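Local coordinates for protein hydroxyethylphosphonate dioxygenase (Streptomyces albus, PDB 6B9R) that catalyses the iron-dependent oxidative cleavage of 2-hydroxyethylphosphonate, a natural-product intermediate, probably to hydroxymethylphosphonate and formate, at residues 17-25 against 46-56. Residues are numbered along the deposited sequence; the frame is centred on the assembly and turned at random.
Sequences AAALLRAAA and FGDYVSGRLPI
In the N-terminal helical bundle, a succession of helices consistent with a Cro/C1-type helix-turn-helix fold, Leu21 and Arg22 of helix 10-27 pack against Phe46 and Val50 of helix 46-51 and against Ile56 beyond it. The N-to-C directions of the helical segments 17-25 and 46-51 are 132° apart, and no hydrogen bond links the two segments. Phe46 has CG anti to its backbone N (chi1 -166°), which swings the ring toward helix 10-27, where its broad apolar surface suits Leu21 and Ala25. Phe46 CZ lies 3.8 Å from Leu21 CG and also touches Ala25 CB. Arg22 NH1 sits at the ring edge, in plane, 3.8 Å from Phe46 CE2. The guanidinium stands nearly upright to the ring, planes 79° apart, presenting a face to that edge. The Arg22 chain, bent at chi2 and chi3, passes Val50, with Arg22 NE 3.7 Å from Val50 CG1; Arg22 NH1 makes a salt bridge with Asp32. With an alanine in place of Phe46, Leu21 and Ala25 would probably lose their shared apolar partner and the guanidinium would be freer to turn. Branched Leu21 sends CD2 to Ile56 CD1, 3.8 Å off. Ala18, merely a methyl, permits the nearest CA pair, 4.7 Å from Ala18 CA to Val50 CA, and rests its CB 3.3 Å from Val50 O.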
loop_
_atom_site.group_PDB
_atom_site.type_symbol
_atom_site.label_atom_id
_atom_site.label_comp_id
_atom_site.label_asym_id
_atom_site.label_seq_id
_atom_site.Cartn_x
_atom_site.Cartn_y
_atom_site.Cartn_z
ATOM N N ALA A 17 -1.461 -18.351 -8.987
ATOM C CA ALA A 17 -1.479 -17.692 -10.287
ATOM C C ALA A 17 -2.788 -17.961 -11.020
ATOM O O ALA A 17 -3.347 -17.059 -11.652
ATOM C CB ALA A 17 -0.287 -18.154 -11.132
ATOM N N ALA A 18 -3.296 -19.192 -10.939
ATOM C CA ALA A 18 -4.578 -19.494 -11.570
ATOM C C ALA A 18 -5.695 -18.671 -10.944
ATOM O O ALA A 18 -6.567 -18.149 -11.649
ATOM C CB ALA A 18 -4.879 -20.986 -11.460
ATOM N N ALA A 19 -5.678 -18.532 -9.616
ATOM C CA ALA A 19 -6.700 -17.727 -8.955
ATOM C C ALA A 19 -6.614 -16.263 -9.375
ATOM O O ALA A 19 -7.645 -15.594 -9.491
ATOM C CB ALA A 19 -6.598 -17.855 -7.439
ATOM N N LEU A 20 -5.396 -15.745 -9.604
ATOM C CA LEU A 20 -5.260 -14.368 -10.082
ATOM C C LEU A 20 -5.838 -14.197 -11.473
ATOM O O LEU A 20 -6.343 -13.116 -11.810
ATOM C CB LEU A 20 -3.799 -13.939 -10.112
ATOM C CG LEU A 20 -3.186 -13.763 -8.731
ATOM C CD1 LEU A 20 -1.723 -13.444 -8.883
ATOM C CD2 LEU A 20 -3.918 -12.670 -7.927
ATOM N N LEU A 21 -5.737 -15.233 -12.302
ATOM C CA LEU A 21 -6.298 -15.145 -13.647
ATOM C C LEU A 21 -7.817 -15.103 -13.607
ATOM O O LEU A 21 -8.441 -14.321 -14.339
ATOM C CB LEU A 21 -5.816 -16.318 -14.487
ATOM C CG LEU A 21 -6.426 -16.346 -15.893
ATOM C CD1 LEU A 21 -6.086 -15.059 -16.625
ATOM C CD2 LEU A 21 -5.919 -17.562 -16.651
ATOM N N ARG A 22 -8.433 -15.959 -12.785
ATOM C CA ARG A 22 -9.883 -15.897 -12.628
ATOM C C ARG A 22 -10.303 -14.559 -12.031
ATOM O O ARG A 22 -11.291 -13.952 -12.462
ATOM C CB ARG A 22 -10.377 -17.053 -11.751
ATOM C CG ARG A 22 -11.847 -16.911 -11.319
ATOM C CD ARG A 22 -12.808 -16.977 -12.510
ATOM N NE ARG A 22 -13.005 -18.349 -12.960
ATOM C CZ ARG A 22 -13.647 -18.689 -14.073
ATOM N NH1 ARG A 22 -14.146 -17.753 -14.870
ATOM N NH2 ARG A 22 -13.784 -19.971 -14.395
ATOM N N ALA A 23 -9.559 -14.073 -11.041
ATOM C CA ALA A 23 -9.911 -12.793 -10.437
ATOM C C ALA A 23 -9.835 -11.661 -11.456
ATOM O O ALA A 23 -10.684 -10.764 -11.460
ATOM C CB ALA A 23 -8.995 -12.505 -9.241
ATOM N N ALA A 24 -8.824 -11.684 -12.329
ATOM C CA ALA A 24 -8.694 -10.624 -13.326
ATOM C C ALA A 24 -9.864 -10.652 -14.293
ATOM O O ALA A 24 -10.409 -9.603 -14.662
ATOM C CB ALA A 24 -7.379 -10.763 -14.096
ATOM N N ALA A 25 -10.252 -11.848 -14.721
ATOM C CA ALA A 25 -11.375 -11.988 -15.642
ATOM C C ALA A 25 -12.677 -11.547 -14.982
ATOM O O ALA A 25 -13.451 -10.784 -15.569
ATOM C CB ALA A 25 -11.460 -13.431 -16.119
ATOM N N PHE A 46 -11.003 -22.051 -20.827
ATOM C CA PHE A 46 -10.585 -21.134 -19.764
ATOM C C PHE A 46 -10.565 -21.832 -18.409
ATOM O O PHE A 46 -9.673 -21.585 -17.585
ATOM C CB PHE A 46 -11.491 -19.897 -19.732
ATOM C CG PHE A 46 -10.934 -18.758 -18.901
ATOM C CD1 PHE A 46 -9.775 -18.094 -19.295
ATOM C CD2 PHE A 46 -11.569 -18.349 -17.735
ATOM C CE1 PHE A 46 -9.256 -17.042 -18.531
ATOM C CE2 PHE A 46 -11.047 -17.298 -16.967
ATOM C CZ PHE A 46 -9.902 -16.649 -17.378
ATOM N N GLY A 47 -11.523 -22.733 -18.175
ATOM C CA GLY A 47 -11.544 -23.484 -16.934
ATOM C C GLY A 47 -10.311 -24.341 -16.720
ATOM O O GLY A 47 -9.940 -24.617 -15.579
ATOM N N ASP A 48 -9.653 -24.766 -17.805
ATOM C CA ASP A 48 -8.427 -25.548 -17.648
ATOM C C ASP A 48 -7.260 -24.693 -17.167
ATOM O O ASP A 48 -6.362 -25.200 -16.482
ATOM C CB ASP A 48 -8.068 -26.231 -18.957
ATOM C CG ASP A 48 -9.105 -27.253 -19.373
ATOM O OD1 ASP A 48 -9.497 -28.079 -18.523
ATOM O OD2 ASP A 48 -9.547 -27.209 -20.533
ATOM N N TYR A 49 -7.245 -23.410 -17.520
ATOM C CA TYR A 49 -6.208 -22.518 -17.009
ATOM C C TYR A 49 -6.509 -22.078 -15.585
ATOM O O TYR A 49 -5.595 -21.924 -14.765
ATOM C CB TYR A 49 -6.075 -21.299 -17.921
ATOM C CG TYR A 49 -5.550 -21.658 -19.275
ATOM C CD1 TYR A 49 -4.187 -21.805 -19.486
ATOM C CD2 TYR A 49 -6.413 -21.895 -20.336
ATOM C CE1 TYR A 49 -3.691 -22.147 -20.715
ATOM C CE2 TYR A 49 -5.927 -22.251 -21.577
ATOM C CZ TYR A 49 -4.562 -22.368 -21.760
ATOM O OH TYR A 49 -4.055 -22.713 -22.986
ATOM N N VAL A 50 -7.784 -21.860 -15.282
ATOM C CA VAL A 50 -8.163 -21.422 -13.948
ATOM C C VAL A 50 -8.091 -22.569 -12.942
ATOM O O VAL A 50 -7.819 -22.340 -11.760
ATOM C CB VAL A 50 -9.558 -20.781 -14.016
ATOM C CG1 VAL A 50 -10.203 -20.741 -12.647
ATOM C CG2 VAL A 50 -9.445 -19.374 -14.600
ATOM N N SER A 51 -8.287 -23.809 -13.386
ATOM C CA SER A 51 -8.238 -24.943 -12.473
ATOM C C SER A 51 -6.830 -25.467 -12.256
ATOM O O SER A 51 -6.600 -26.187 -11.279
ATOM C CB SER A 51 -9.104 -26.086 -12.995
ATOM O OG SER A 51 -8.435 -26.752 -14.051
ATOM N N GLY A 52 -5.902 -25.166 -13.160
ATOM C CA GLY A 52 -4.547 -25.662 -13.072
ATOM C C GLY A 52 -4.221 -26.797 -14.015
ATOM O O GLY A 52 -3.061 -27.228 -14.056
ATOM N N ARG A 53 -5.205 -27.299 -14.773
ATOM C CA ARG A 53 -4.943 -28.382 -15.718
ATOM C C ARG A 53 -3.982 -27.949 -16.820
ATOM O O ARG A 53 -3.250 -28.779 -17.370
ATOM C CB ARG A 53 -6.256 -28.885 -16.330
ATOM C CG ARG A 53 -6.079 -30.037 -17.315
ATOM C CD ARG A 53 -6.959 -29.876 -18.546
ATOM N NE ARG A 53 -6.454 -30.633 -19.691
ATOM C CZ ARG A 53 -7.034 -30.654 -20.889
ATOM N NH1 ARG A 53 -6.503 -31.369 -21.871
ATOM N NH2 ARG A 53 -8.147 -29.966 -21.103
ATOM N N LEU A 54 -3.976 -26.662 -17.164
ATOM C CA LEU A 54 -3.020 -26.135 -18.117
ATOM C C LEU A 54 -2.184 -25.039 -17.466
ATOM O O LEU A 54 -2.726 -24.193 -16.747
ATOM C CB LEU A 54 -3.716 -25.568 -19.359
ATOM C CG LEU A 54 -4.438 -26.572 -20.256
ATOM C CD1 LEU A 54 -5.229 -25.834 -21.307
ATOM C CD2 LEU A 54 -3.441 -27.519 -20.908
ATOM N N PRO A 55 -0.877 -25.022 -17.700
ATOM C CA PRO A 55 -0.038 -24.004 -17.066
ATOM C C PRO A 55 -0.304 -22.642 -17.674
ATOM O O PRO A 55 -0.656 -22.512 -18.849
ATOM C CB PRO A 55 1.391 -24.472 -17.364
ATOM C CG PRO A 55 1.257 -25.712 -18.235
ATOM C CD PRO A 55 -0.143 -25.767 -18.735
ATOM N N ILE A 56 -0.147 -21.616 -16.851
ATOM C CA ILE A 56 -0.247 -20.246 -17.322
ATOM C C ILE A 56 1.157 -19.787 -17.683
ATOM O O ILE A 56 2.034 -19.712 -16.817
ATOM C CB ILE A 56 -0.887 -19.344 -16.264
ATOM C CG1 ILE A 56 -2.344 -19.751 -16.081
ATOM C CG2 ILE A 56 -0.777 -17.871 -16.676
ATOM C CD1 ILE A 56 -2.968 -19.107 -14.876
#